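Intimin (PDB 1F00) is an outer-membrane adhesin of enteropathogenic Escherichia coli whose C-terminal region, built of Ig-like and C-type lectin-like domains, attaches the bacterium to its host-inserted receptor Tir. Local coordinates at residues 155-160 with 177-182; 104-109 with 114-119; 125-130 with 163-168; 184-189 with 215-220. All coordinates share one frame; numbering follows the deposited sequence.

Contact 1 (155-160 with 177-182); sequences VTLKEK and YTIATP
The Pro182 ring borders both Lys160 and the Trp119 indole: its CG corner stands 3.9 Å from Lys160 CG and equally close to that residue's CA, while its CB side lies over one face of the indole. Leu157 covers the opposite indole face, and CG2 of Ile179 comes in near the edge of its six-membered ring, so the tryptophan fills the middle of the space between the two segments. Lys160 runs obliquely past Pro182: a bend at chi3 (65°) turns the end of the chain aside, bringing CE to 3.5 Å from Pro182 O and carrying NZ on to Lys282 O, its main partner, with a weak second bond to Asn183 O. Strands 154-157 and 173-179 belong to the two facing sheets of an Ig-like beta-sandwich, and Val155, Leu157 and Ile179 meet in its interior. Ile179 reaches into that interior with CD1, held far from the backbone by an extended chi2 (175°). The methyl faces the notch between Val155 and Leu157: CD1 of Ile179 is 4.3 Å from CG1 of Val155, and the same separation recurs to CD2 of Leu157. The backbones stand well apart here, with 9.5 Å between CA of Leu157 and CA of Ile179, but only 6.0 Å separates CA of Lys160 from CA of Pro182, where both strands have given way to loop.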
loop_
_atom_site.group_PDB
_atom_site.type_symbol
_atom_site.label_atom_id
_atom_site.label_comp_id
_atom_site.label_asym_id
_atom_site.label_seq_id
_atom_site.Cartn_x
_atom_site.Cartn_y
_atom_site.Cartn_z
ATOM N N VAL A 155 2.851 -7.385 -0.119
ATOM C CA VAL A 155 2.105 -7.855 1.040
ATOM C C VAL A 155 1.930 -9.368 1.052
ATOM O O VAL A 155 1.720 -9.985 0.014
ATOM C CB VAL A 155 0.696 -7.219 1.082
ATOM C CG1 VAL A 155 -0.111 -7.815 2.250
ATOM C CG2 VAL A 155 0.813 -5.703 1.224
ATOM N N THR A 156 2.025 -9.958 2.240
ATOM C CA THR A 156 1.826 -11.389 2.398
ATOM C C THR A 156 0.617 -11.568 3.311
ATOM O O THR A 156 0.613 -11.098 4.442
ATOM C CB THR A 156 3.051 -12.072 3.037
ATOM O OG1 THR A 156 4.194 -11.891 2.191
ATOM C CG2 THR A 156 2.794 -13.560 3.224
ATOM N N LEU A 157 -0.415 -12.232 2.802
ATOM C CA LEU A 157 -1.632 -12.472 3.574
ATOM C C LEU A 157 -1.417 -13.662 4.506
ATOM O O LEU A 157 -0.993 -14.730 4.067
ATOM C CB LEU A 157 -2.794 -12.732 2.615
ATOM C CG LEU A 157 -3.029 -11.576 1.635
ATOM C CD1 LEU A 157 -4.125 -11.944 0.664
ATOM C CD2 LEU A 157 -3.400 -10.305 2.404
ATOM N N LYS A 158 -1.727 -13.490 5.788
ATOM C CA LYS A 158 -1.492 -14.556 6.758
ATOM C C LYS A 158 -2.705 -15.144 7.479
ATOM O O LYS A 158 -2.856 -16.366 7.538
ATOM C CB LYS A 158 -0.474 -14.063 7.782
ATOM C CG LYS A 158 0.771 -13.498 7.123
ATOM C CD LYS A 158 1.558 -12.595 8.045
ATOM C CE LYS A 158 2.451 -13.360 8.990
ATOM N NZ LYS A 158 3.289 -12.407 9.791
ATOM N N GLU A 159 -3.564 -14.292 8.034
ATOM C CA GLU A 159 -4.736 -14.784 8.757
ATOM C C GLU A 159 -5.991 -13.974 8.445
ATOM O O GLU A 159 -5.917 -12.802 8.073
ATOM C CB GLU A 159 -4.479 -14.739 10.267
ATOM C CG GLU A 159 -3.276 -15.553 10.757
ATOM C CD GLU A 159 -3.498 -17.060 10.695
ATOM O OE1 GLU A 159 -4.660 -17.501 10.559
ATOM O OE2 GLU A 159 -2.503 -17.807 10.803
ATOM N N LYS A 160 -7.147 -14.603 8.620
ATOM C CA LYS A 160 -8.411 -13.937 8.361
ATOM C C LYS A 160 -8.618 -12.760 9.309
ATOM O O LYS A 160 -8.564 -12.903 10.529
ATOM C CB LYS A 160 -9.567 -14.923 8.495
ATOM C CG LYS A 160 -9.496 -16.079 7.512
ATOM C CD LYS A 160 -10.682 -17.025 7.667
ATOM C CE LYS A 160 -11.997 -16.351 7.322
ATOM N NZ LYS A 160 -13.144 -17.291 7.485
ATOM N N TYR A 177 -4.356 1.739 2.585
ATOM C CA TYR A 177 -5.270 0.796 1.953
ATOM C C TYR A 177 -5.760 -0.179 3.020
ATOM O O TYR A 177 -4.959 -0.742 3.766
ATOM C CB TYR A 177 -4.555 0.025 0.842
ATOM C CG TYR A 177 -5.347 -1.158 0.334
ATOM C CD1 TYR A 177 -5.089 -2.442 0.800
ATOM C CD2 TYR A 177 -6.391 -0.985 -0.577
ATOM C CE1 TYR A 177 -5.847 -3.527 0.378
ATOM C CE2 TYR A 177 -7.161 -2.067 -1.002
ATOM C CZ TYR A 177 -6.882 -3.331 -0.520
ATOM O OH TYR A 177 -7.643 -4.408 -0.916
ATOM N N THR A 178 -7.071 -0.379 3.094
ATOM C CA THR A 178 -7.615 -1.294 4.083
ATOM C C THR A 178 -7.877 -2.665 3.482
ATOM O O THR A 178 -8.530 -2.796 2.443
ATOM C CB THR A 178 -8.933 -0.770 4.671
ATOM O OG1 THR A 178 -9.946 -0.795 3.659
ATOM C CG2 THR A 178 -8.762 0.643 5.154
ATOM N N ILE A 179 -7.349 -3.685 4.145
ATOM C CA ILE A 179 -7.525 -5.064 3.721
ATOM C C ILE A 179 -8.806 -5.555 4.380
ATOM O O ILE A 179 -8.900 -5.608 5.610
ATOM C CB ILE A 179 -6.336 -5.946 4.187
ATOM C CG1 ILE A 179 -5.073 -5.571 3.404
ATOM C CG2 ILE A 179 -6.661 -7.417 3.995
ATOM C CD1 ILE A 179 -3.828 -6.284 3.873
ATOM N N ALA A 180 -9.797 -5.890 3.562
ATOM C CA ALA A 180 -11.074 -6.373 4.070
ATOM C C ALA A 180 -10.948 -7.817 4.529
ATOM O O ALA A 180 -10.101 -8.562 4.036
ATOM C CB ALA A 180 -12.148 -6.260 2.989
ATOM N N THR A 181 -11.798 -8.203 5.476
ATOM C CA THR A 181 -11.794 -9.558 6.004
ATOM C C THR A 181 -12.208 -10.506 4.885
ATOM O O THR A 181 -13.222 -10.294 4.226
ATOM C CB THR A 181 -12.781 -9.695 7.176
ATOM O OG1 THR A 181 -12.425 -8.763 8.205
ATOM C CG2 THR A 181 -12.745 -11.105 7.749
ATOM N N PRO A 182 -11.418 -11.560 4.652
ATOM C CA PRO A 182 -11.714 -12.537 3.598
ATOM C C PRO A 182 -12.814 -13.507 3.992
ATOM O O PRO A 182 -13.057 -13.729 5.177
ATOM C CB PRO A 182 -10.380 -13.242 3.405
ATOM C CG PRO A 182 -9.827 -13.269 4.802
ATOM C CD PRO A 182 -10.130 -11.860 5.305
#

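Contact 2 (104-109 with 114-119); sequences IEIVGT and KLPTVW
Ile104 reaches across to Leu115 with the far end of its side chain: CD1 stands 4.2 Å from Leu115 CB and almost as near the Leu115 backbone N. Its CG1 branch lies beside its own backbone N, with chi2 extended (176°), which thrusts CD1 outward, where Tyr177 also packs on it. The carbonyl of Ile104 takes part too. Its O accepts a bond of 2.8 Å from water 1, which donates equally to Lys114 O at 2.7 Å; the water thus joins two acceptors that could not bond each other directly. Glu105 turns from the contact, and its OE1 accepts a hydrogen bond from Asn126 ND2 on the neighbouring strand. Ile106 follows with both side-chain torsions folded (chi2 -62°), bringing CD1 end-on to the CG corner of Pro116, 3.8 Å away, while Trp224 of helix 214-224 touches both residues. Beyond it the chain turns, with a weak bond from Thr109 N to Ile106 O. On the other side Pro116 O accepts a hydrogen bond from Trp119 NE1 at 2.9 Å; the oxygen lies in the indole plane, but the bond is bent (131° at the hydrogen), and the donor is tilted from the carbonyl plane. Strands 104-106 and 112-113 form a short antiparallel hairpin, Ile104 pairing with Gly113. After Gly113 the chain turns back and residues 114-116 run alongside 104-106, with the water bridging the two; the chain then continues into strand 118-120, which pairs with strand 184-190 of the lectin-like domain.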
loop_
_atom_site.group_PDB
_atom_site.type_symbol
_atom_site.label_atom_id
_atom_site.label_comp_id
_atom_site.label_asym_id
_atom_site.label_seq_id
_atom_site.Cartn_x
_atom_site.Cartn_y
_atom_site.Cartn_z
ATOM N N ILE A 104 -4.227 -3.925 -7.615
ATOM C CA ILE A 104 -3.385 -4.717 -6.736
ATOM C C ILE A 104 -2.952 -5.919 -7.568
ATOM O O ILE A 104 -3.782 -6.601 -8.179
ATOM C CB ILE A 104 -4.165 -5.149 -5.484
ATOM C CG1 ILE A 104 -4.494 -3.901 -4.654
ATOM C CG2 ILE A 104 -3.354 -6.147 -4.676
ATOM C CD1 ILE A 104 -5.356 -4.157 -3.429
ATOM N N GLU A 105 -1.649 -6.170 -7.591
ATOM C CA GLU A 105 -1.086 -7.246 -8.394
ATOM C C GLU A 105 -0.828 -8.593 -7.719
ATOM O O GLU A 105 -0.114 -8.680 -6.722
ATOM C CB GLU A 105 0.214 -6.746 -9.037
ATOM C CG GLU A 105 1.006 -7.813 -9.772
ATOM C CD GLU A 105 2.335 -7.296 -10.279
ATOM O OE1 GLU A 105 3.097 -6.720 -9.476
ATOM O OE2 GLU A 105 2.622 -7.470 -11.478
ATOM N N ILE A 106 -1.420 -9.643 -8.283
ATOM C CA ILE A 106 -1.227 -11.002 -7.791
ATOM C C ILE A 106 0.198 -11.380 -8.191
ATOM O O ILE A 106 0.501 -11.496 -9.383
ATOM C CB ILE A 106 -2.201 -11.983 -8.466
ATOM C CG1 ILE A 106 -3.640 -11.506 -8.265
ATOM C CG2 ILE A 106 -1.992 -13.392 -7.906
ATOM C CD1 ILE A 106 -4.065 -11.447 -6.822
ATOM N N VAL A 107 1.062 -11.575 -7.203
ATOM C CA VAL A 107 2.466 -11.884 -7.463
ATOM C C VAL A 107 2.725 -13.083 -8.375
ATOM O O VAL A 107 3.612 -13.038 -9.232
ATOM C CB VAL A 107 3.240 -12.071 -6.124
ATOM C CG1 VAL A 107 4.635 -12.632 -6.380
ATOM C CG2 VAL A 107 3.351 -10.733 -5.409
ATOM N N GLY A 108 1.953 -14.148 -8.210
ATOM C CA GLY A 108 2.173 -15.326 -9.029
ATOM C C GLY A 108 1.771 -15.225 -10.491
ATOM O O GLY A 108 2.418 -15.823 -11.353
ATOM N N THR A 109 0.721 -14.458 -10.773
ATOM C CA THR A 109 0.201 -14.325 -12.130
ATOM C C THR A 109 0.363 -12.968 -12.817
ATOM O O THR A 109 0.305 -12.886 -14.048
ATOM C CB THR A 109 -1.290 -14.666 -12.154
ATOM O OG1 THR A 109 -2.012 -13.678 -11.407
ATOM C CG2 THR A 109 -1.528 -16.034 -11.531
ATOM N N LYS A 114 -8.758 -5.979 -7.745
ATOM C CA LYS A 114 -9.057 -5.823 -6.329
ATOM C C LYS A 114 -8.447 -7.002 -5.579
ATOM O O LYS A 114 -8.087 -8.007 -6.183
ATOM C CB LYS A 114 -10.569 -5.808 -6.100
ATOM C CG LYS A 114 -11.294 -4.618 -6.704
ATOM C CD LYS A 114 -12.725 -4.570 -6.183
ATOM C CE LYS A 114 -13.448 -3.300 -6.603
ATOM N NZ LYS A 114 -14.752 -3.171 -5.877
ATOM N N LEU A 115 -8.328 -6.882 -4.261
ATOM C CA LEU A 115 -7.773 -7.966 -3.457
ATOM C C LEU A 115 -8.781 -9.108 -3.417
ATOM O O LEU A 115 -9.949 -8.892 -3.111
ATOM C CB LEU A 115 -7.514 -7.492 -2.023
ATOM C CG LEU A 115 -6.832 -8.538 -1.143
ATOM C CD1 LEU A 115 -5.361 -8.630 -1.538
ATOM C CD2 LEU A 115 -6.962 -8.162 0.317
ATOM N N PRO A 116 -8.344 -10.343 -3.713
ATOM C CA PRO A 116 -9.281 -11.472 -3.684
ATOM C C PRO A 116 -9.909 -11.615 -2.295
ATOM O O PRO A 116 -9.307 -11.212 -1.297
ATOM C CB PRO A 116 -8.394 -12.667 -4.038
ATOM C CG PRO A 116 -7.330 -12.059 -4.895
ATOM C CD PRO A 116 -7.009 -10.780 -4.156
ATOM N N THR A 117 -11.118 -12.172 -2.240
ATOM C CA THR A 117 -11.815 -12.375 -0.972
ATOM C C THR A 117 -11.634 -13.809 -0.489
ATOM O O THR A 117 -12.207 -14.215 0.523
ATOM C CB THR A 117 -13.311 -12.078 -1.099
ATOM O OG1 THR A 117 -13.874 -12.905 -2.120
ATOM C CG2 THR A 117 -13.529 -10.612 -1.446
ATOM N N VAL A 118 -10.851 -14.575 -1.248
ATOM C CA VAL A 118 -10.509 -15.957 -0.910
ATOM C C VAL A 118 -8.986 -15.924 -0.898
ATOM O O VAL A 118 -8.355 -15.610 -1.910
ATOM C CB VAL A 118 -11.006 -16.954 -1.977
ATOM C CG1 VAL A 118 -10.628 -18.372 -1.581
ATOM C CG2 VAL A 118 -12.511 -16.840 -2.119
ATOM N N TRP A 119 -8.387 -16.225 0.245
ATOM C CA TRP A 119 -6.935 -16.144 0.347
ATOM C C TRP A 119 -6.170 -17.436 0.494
ATOM O O TRP A 119 -6.429 -18.220 1.406
ATOM C CB TRP A 119 -6.508 -15.297 1.548
ATOM C CG TRP A 119 -7.006 -13.898 1.634
ATOM C CD1 TRP A 119 -7.689 -13.191 0.689
ATOM C CD2 TRP A 119 -6.832 -13.020 2.750
ATOM N NE1 TRP A 119 -7.954 -11.919 1.151
ATOM C CE2 TRP A 119 -7.438 -11.790 2.416
ATOM C CE3 TRP A 119 -6.218 -13.157 4.003
ATOM C CZ2 TRP A 119 -7.453 -10.698 3.292
ATOM C CZ3 TRP A 119 -6.231 -12.071 4.876
ATOM C CH2 TRP A 119 -6.848 -10.858 4.513
HETATM O O HOH W 1 -5.681 -8.458 -7.379
#

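Contact 3 (125-130 with 163-168); sequences VNLKAS and TTISVI
Leu127 lays its CD1 methyl over the branch point of Ile165, 3.7 Å from CG2 and 3.9 Å from CB of that isoleucine. The two side chains pass each other at a slant, so a single leucine methyl rests over the CB-CG2 bond. In Ile165 CG2 stands anti to the backbone N and CG1 beside it (chi1 -59°); this leaves CG2 facing the leucine. Two residues along each strand the pattern repeats in smaller form. Ala129 offers one methyl, and Val167 receives it between its two: CB of Ala129 is 4.1 Å from both CG1 and CG2 of Val167. That symmetrical fork results from a chi1 of 62°, which places CG1 between the backbone N and the carbonyl carbon. The smaller pair goes with a narrower gap, since the backbones are 9.1 Å apart from CA of Leu127 to CA of Ile165 but 7.4 Å from CA of Ala129 to CA of Val167. Strands 124-130 and 163-169 sit in different sheets and face each other across the interior of the Ig-like sandwich. Ile104 borders Leu127, Ile179 borders Ile165, and Trp138 touches both Ala129 and Val167. No hydrogen bond crosses between the two segments; backbone bonds run to neighbours in the same sheet, as from Val125 to Val155. Cohesion here therefore rests on hydrophobic burial and van der Waals fit of methyl groups, a chemistry set by shape and spacing rather than by bond direction.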
loop_
_atom_site.group_PDB
_atom_site.type_symbol
_atom_site.label_atom_id
_atom_site.label_comp_id
_atom_site.label_asym_id
_atom_site.label_seq_id
_atom_site.Cartn_x
_atom_site.Cartn_y
_atom_site.Cartn_z
ATOM N N VAL A 125 0.751 -10.262 -2.779
ATOM C CA VAL A 125 0.312 -9.273 -3.755
ATOM C C VAL A 125 1.211 -8.043 -3.675
ATOM O O VAL A 125 1.811 -7.768 -2.632
ATOM C CB VAL A 125 -1.156 -8.838 -3.519
ATOM C CG1 VAL A 125 -2.066 -10.052 -3.556
ATOM C CG2 VAL A 125 -1.291 -8.101 -2.183
ATOM N N ASN A 126 1.330 -7.321 -4.786
ATOM C CA ASN A 126 2.147 -6.114 -4.807
ATOM C C ASN A 126 1.264 -4.870 -4.818
ATOM O O ASN A 126 0.378 -4.737 -5.661
ATOM C CB ASN A 126 3.057 -6.076 -6.041
ATOM C CG ASN A 126 4.141 -7.144 -6.013
ATOM O OD1 ASN A 126 4.726 -7.430 -4.969
ATOM N ND2 ASN A 126 4.427 -7.721 -7.174
ATOM N N LEU A 127 1.500 -3.970 -3.869
ATOM C CA LEU A 127 0.751 -2.718 -3.807
ATOM C C LEU A 127 1.637 -1.643 -4.419
ATOM O O LEU A 127 2.833 -1.584 -4.132
ATOM C CB LEU A 127 0.434 -2.325 -2.360
ATOM C CG LEU A 127 -0.397 -3.277 -1.495
ATOM C CD1 LEU A 127 -0.850 -2.534 -0.245
ATOM C CD2 LEU A 127 -1.603 -3.786 -2.267
ATOM N N LYS A 128 1.058 -0.795 -5.263
ATOM C CA LYS A 128 1.829 0.273 -5.884
ATOM C C LYS A 128 1.365 1.641 -5.421
ATOM O O LYS A 128 0.171 1.942 -5.411
ATOM C CB LYS A 128 1.740 0.197 -7.413
ATOM C CG LYS A 128 2.705 -0.792 -8.049
ATOM C CD LYS A 128 4.158 -0.396 -7.800
ATOM C CE LYS A 128 5.123 -1.412 -8.400
ATOM N NZ LYS A 128 4.925 -2.779 -7.822
ATOM N N ALA A 129 2.328 2.462 -5.029
ATOM C CA ALA A 129 2.048 3.816 -4.580
ATOM C C ALA A 129 2.554 4.762 -5.655
ATOM O O ALA A 129 3.409 4.396 -6.463
ATOM C CB ALA A 129 2.765 4.092 -3.261
ATOM N N SER A 130 2.013 5.973 -5.672
ATOM C CA SER A 130 2.428 6.981 -6.634
ATOM C C SER A 130 2.269 8.335 -5.968
ATOM O O SER A 130 1.445 8.497 -5.064
ATOM C CB SER A 130 1.565 6.918 -7.898
ATOM O OG SER A 130 0.195 7.086 -7.588
ATOM N N THR A 163 -7.160 -5.270 8.327
ATOM C CA THR A 163 -6.124 -4.384 8.822
ATOM C C THR A 163 -5.855 -3.363 7.728
ATOM O O THR A 163 -6.537 -3.349 6.700
ATOM C CB THR A 163 -4.830 -5.174 9.177
ATOM O OG1 THR A 163 -3.931 -4.317 9.893
ATOM C CG2 THR A 163 -4.139 -5.690 7.911
ATOM N N THR A 164 -4.880 -2.495 7.941
ATOM C CA THR A 164 -4.579 -1.494 6.938
ATOM C C THR A 164 -3.096 -1.491 6.595
ATOM O O THR A 164 -2.253 -1.721 7.462
ATOM C CB THR A 164 -4.982 -0.084 7.426
ATOM O OG1 THR A 164 -4.387 0.168 8.706
ATOM C CG2 THR A 164 -6.499 0.036 7.540
ATOM N N ILE A 165 -2.793 -1.267 5.322
ATOM C CA ILE A 165 -1.405 -1.182 4.873
ATOM C C ILE A 165 -1.223 0.288 4.553
ATOM O O ILE A 165 -2.028 0.870 3.821
ATOM C CB ILE A 165 -1.149 -2.006 3.593
ATOM C CG1 ILE A 165 -1.482 -3.476 3.845
ATOM C CG2 ILE A 165 0.314 -1.846 3.150
ATOM C CD1 ILE A 165 -0.724 -4.092 5.012
ATOM N N SER A 166 -0.184 0.892 5.121
ATOM C CA SER A 166 0.085 2.302 4.905
ATOM C C SER A 166 1.440 2.525 4.256
ATOM O O SER A 166 2.385 1.782 4.494
ATOM C CB SER A 166 0.048 3.061 6.238
ATOM O OG SER A 166 -1.236 3.015 6.835
ATOM N N VAL A 167 1.522 3.545 3.417
ATOM C CA VAL A 167 2.783 3.889 2.783
ATOM C C VAL A 167 3.036 5.352 3.107
ATOM O O VAL A 167 2.098 6.155 3.170
ATOM C CB VAL A 167 2.740 3.722 1.242
ATOM C CG1 VAL A 167 1.697 4.650 0.639
ATOM C CG2 VAL A 167 4.116 4.024 0.650
ATOM N N ILE A 168 4.293 5.694 3.353
ATOM C CA ILE A 168 4.645 7.080 3.624
ATOM C C ILE A 168 5.802 7.461 2.706
ATOM O O ILE A 168 6.674 6.640 2.417
ATOM C CB ILE A 168 5.057 7.305 5.109
ATOM C CG1 ILE A 168 6.247 6.422 5.477
ATOM C CG2 ILE A 168 3.879 7.011 6.022
ATOM C CD1 ILE A 168 6.673 6.554 6.935
#

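Contact 4 (184-189 with 215-220); sequences SLIVPN and NELENV
Apolar contact joins the segments, and Ile186 supplies nearly all of the strand's share of it. Its CG1 meets CG2 of Val220 at 3.6 Å, the nearest approach between strand and helix, with CG1 of the same valine at 4.0 Å. The two side chains point at one another tip to tip. The folded chi2 of Ile186 (-58°) swings CD1 to one side, where it stays 3.8 Å from CG2 of Val220. The second branch of the isoleucine, CG2, stands anti to the backbone N and turns to Leu217, whose CD2 is 4.2 Å away. Leu217 and Val220 are three residues apart on one side of the helix, and Ile186 thereby divides its two branches between them. No hydrogen bond joins the two segments. In the helix, Asn219 N bonds to Asn215 O at 3.1 Å; near its start Glu216 OE1 accepts from Ser212 N, just ahead of the helix, and Ser213 OG makes a weak bond with Glu216 N. Asn189 ND2 bonds to Ala278 O of the adjoining strand 276-281. The arrangement is a helix packed on a sheet in the C-type lectin-like domain. Strand 184-190 runs in the middle of its sheet, parallel to 118-120 and antiparallel to 276-281; Thr279 and Val281 flank Ile186 from the latter, Val118 touches Val220 from the former, and Tyr258 of strand 254-259 backs Leu217.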
loop_
_atom_site.group_PDB
_atom_site.type_symbol
_atom_site.label_atom_id
_atom_site.label_comp_id
_atom_site.label_asym_id
_atom_site.label_seq_id
_atom_site.Cartn_x
_atom_site.Cartn_y
_atom_site.Cartn_z
ATOM N N SER A 184 -12.799 -16.737 2.973
ATOM C CA SER A 184 -12.125 -18.012 3.230
ATOM C C SER A 184 -10.603 -17.924 3.211
ATOM O O SER A 184 -10.031 -17.103 2.498
ATOM C CB SER A 184 -12.544 -19.050 2.183
ATOM O OG SER A 184 -13.924 -19.333 2.272
ATOM N N LEU A 185 -9.963 -18.796 3.989
ATOM C CA LEU A 185 -8.506 -18.881 4.050
ATOM C C LEU A 185 -8.150 -20.330 3.706
ATOM O O LEU A 185 -8.697 -21.263 4.292
ATOM C CB LEU A 185 -7.993 -18.546 5.451
ATOM C CG LEU A 185 -6.472 -18.591 5.626
ATOM C CD1 LEU A 185 -5.825 -17.461 4.837
ATOM C CD2 LEU A 185 -6.119 -18.465 7.106
ATOM N N ILE A 186 -7.224 -20.505 2.766
ATOM C CA ILE A 186 -6.806 -21.829 2.302
ATOM C C ILE A 186 -5.466 -22.201 2.929
ATOM O O ILE A 186 -4.463 -21.526 2.710
ATOM C CB ILE A 186 -6.684 -21.835 0.756
ATOM C CG1 ILE A 186 -7.936 -21.202 0.134
ATOM C CG2 ILE A 186 -6.499 -23.253 0.251
ATOM C CD1 ILE A 186 -9.241 -21.887 0.530
ATOM N N VAL A 187 -5.444 -23.284 3.697
ATOM C CA VAL A 187 -4.223 -23.686 4.384
ATOM C C VAL A 187 -3.689 -25.075 4.030
ATOM O O VAL A 187 -4.107 -26.070 4.613
ATOM C CB VAL A 187 -4.432 -23.618 5.915
ATOM C CG1 VAL A 187 -3.162 -24.036 6.645
ATOM C CG2 VAL A 187 -4.855 -22.204 6.319
ATOM N N PRO A 188 -2.760 -25.154 3.063
ATOM C CA PRO A 188 -2.183 -26.444 2.664
ATOM C C PRO A 188 -1.151 -26.870 3.713
ATOM O O PRO A 188 -0.335 -26.054 4.154
ATOM C CB PRO A 188 -1.503 -26.136 1.325
ATOM C CG PRO A 188 -2.177 -24.881 0.844
ATOM C CD PRO A 188 -2.370 -24.097 2.116
ATOM N N ASN A 189 -1.193 -28.133 4.119
ATOM C CA ASN A 189 -0.239 -28.651 5.094
ATOM C C ASN A 189 0.766 -29.487 4.285
ATOM O O ASN A 189 0.543 -30.665 4.010
ATOM C CB ASN A 189 -0.986 -29.488 6.141
ATOM C CG ASN A 189 -1.971 -28.646 6.963
ATOM O OD1 ASN A 189 -1.569 -27.921 7.880
ATOM N ND2 ASN A 189 -3.263 -28.726 6.623
ATOM N N ASN A 215 -14.149 -27.814 -7.314
ATOM C CA ASN A 215 -14.571 -26.456 -7.650
ATOM C C ASN A 215 -14.062 -25.425 -6.637
ATOM O O ASN A 215 -13.546 -24.371 -7.020
ATOM C CB ASN A 215 -16.103 -26.399 -7.746
ATOM C CG ASN A 215 -16.618 -25.031 -8.142
ATOM O OD1 ASN A 215 -16.636 -24.101 -7.337
ATOM N ND2 ASN A 215 -17.037 -24.899 -9.396
ATOM N N GLU A 216 -14.178 -25.728 -5.346
ATOM C CA GLU A 216 -13.731 -24.785 -4.323
ATOM C C GLU A 216 -12.242 -24.444 -4.435
ATOM O O GLU A 216 -11.860 -23.291 -4.257
ATOM C CB GLU A 216 -14.051 -25.318 -2.915
ATOM C CG GLU A 216 -13.687 -24.333 -1.790
ATOM C CD GLU A 216 -14.370 -24.660 -0.465
ATOM O OE1 GLU A 216 -14.380 -25.840 -0.074
ATOM O OE2 GLU A 216 -14.890 -23.734 0.196
ATOM N N LEU A 217 -11.403 -25.435 -4.737
ATOM C CA LEU A 217 -9.969 -25.179 -4.877
ATOM C C LEU A 217 -9.642 -24.587 -6.249
ATOM O O LEU A 217 -8.675 -23.843 -6.401
ATOM C CB LEU A 217 -9.158 -26.461 -4.647
ATOM C CG LEU A 217 -9.111 -26.975 -3.201
ATOM C CD1 LEU A 217 -8.117 -28.118 -3.088
ATOM C CD2 LEU A 217 -8.708 -25.844 -2.270
ATOM N N GLU A 218 -10.450 -24.913 -7.250
ATOM C CA GLU A 218 -10.231 -24.367 -8.585
ATOM C C GLU A 218 -10.364 -22.846 -8.520
ATOM O O GLU A 218 -9.626 -22.116 -9.187
ATOM C CB GLU A 218 -11.253 -24.930 -9.570
ATOM C CG GLU A 218 -11.104 -24.394 -10.974
ATOM C CD GLU A 218 -12.150 -24.950 -11.920
ATOM O OE1 GLU A 218 -12.151 -24.546 -13.105
ATOM O OE2 GLU A 218 -12.968 -25.792 -11.479
ATOM N N ASN A 219 -11.304 -22.364 -7.714
ATOM C CA ASN A 219 -11.487 -20.925 -7.580
ATOM C C ASN A 219 -10.282 -20.295 -6.896
ATOM O O ASN A 219 -9.956 -19.130 -7.141
ATOM C CB ASN A 219 -12.787 -20.615 -6.826
ATOM C CG ASN A 219 -14.009 -20.722 -7.730
ATOM O OD1 ASN A 219 -14.046 -20.120 -8.808
ATOM N ND2 ASN A 219 -15.008 -21.489 -7.304
ATOM N N VAL A 220 -9.606 -21.074 -6.054
ATOM C CA VAL A 220 -8.415 -20.590 -5.374
ATOM C C VAL A 220 -7.313 -20.385 -6.426
ATOM O O VAL A 220 -6.657 -19.347 -6.456
ATOM C CB VAL A 220 -7.927 -21.610 -4.318
ATOM C CG1 VAL A 220 -6.631 -21.124 -3.681
ATOM C CG2 VAL A 220 -9.009 -21.807 -3.247
#

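How the contacts relate
Contacts 1, 2 and 3 form a continuous block: Ile179 N is 2.7 Å from Thr163 O, a probable hydrogen bond linking contacts 1 and 3 through one sheet, and Glu105 O is 2.8 Å from Asn126 N, tying contact 2 to contact 3 through the other. Tyr177 and Trp119 pack contact 1 against contact 2, whose centres are 10 Å apart. Contact 4 lies in the lectin-like domain and joins the block through Trp119 O, 2.8 Å from Ile186 N, and through Lys160 packing on Leu185. It does not touch contact 3, their nearest atoms being about 11 Å apart. The interdomain junction thus runs through contacts 1, 2 and 4.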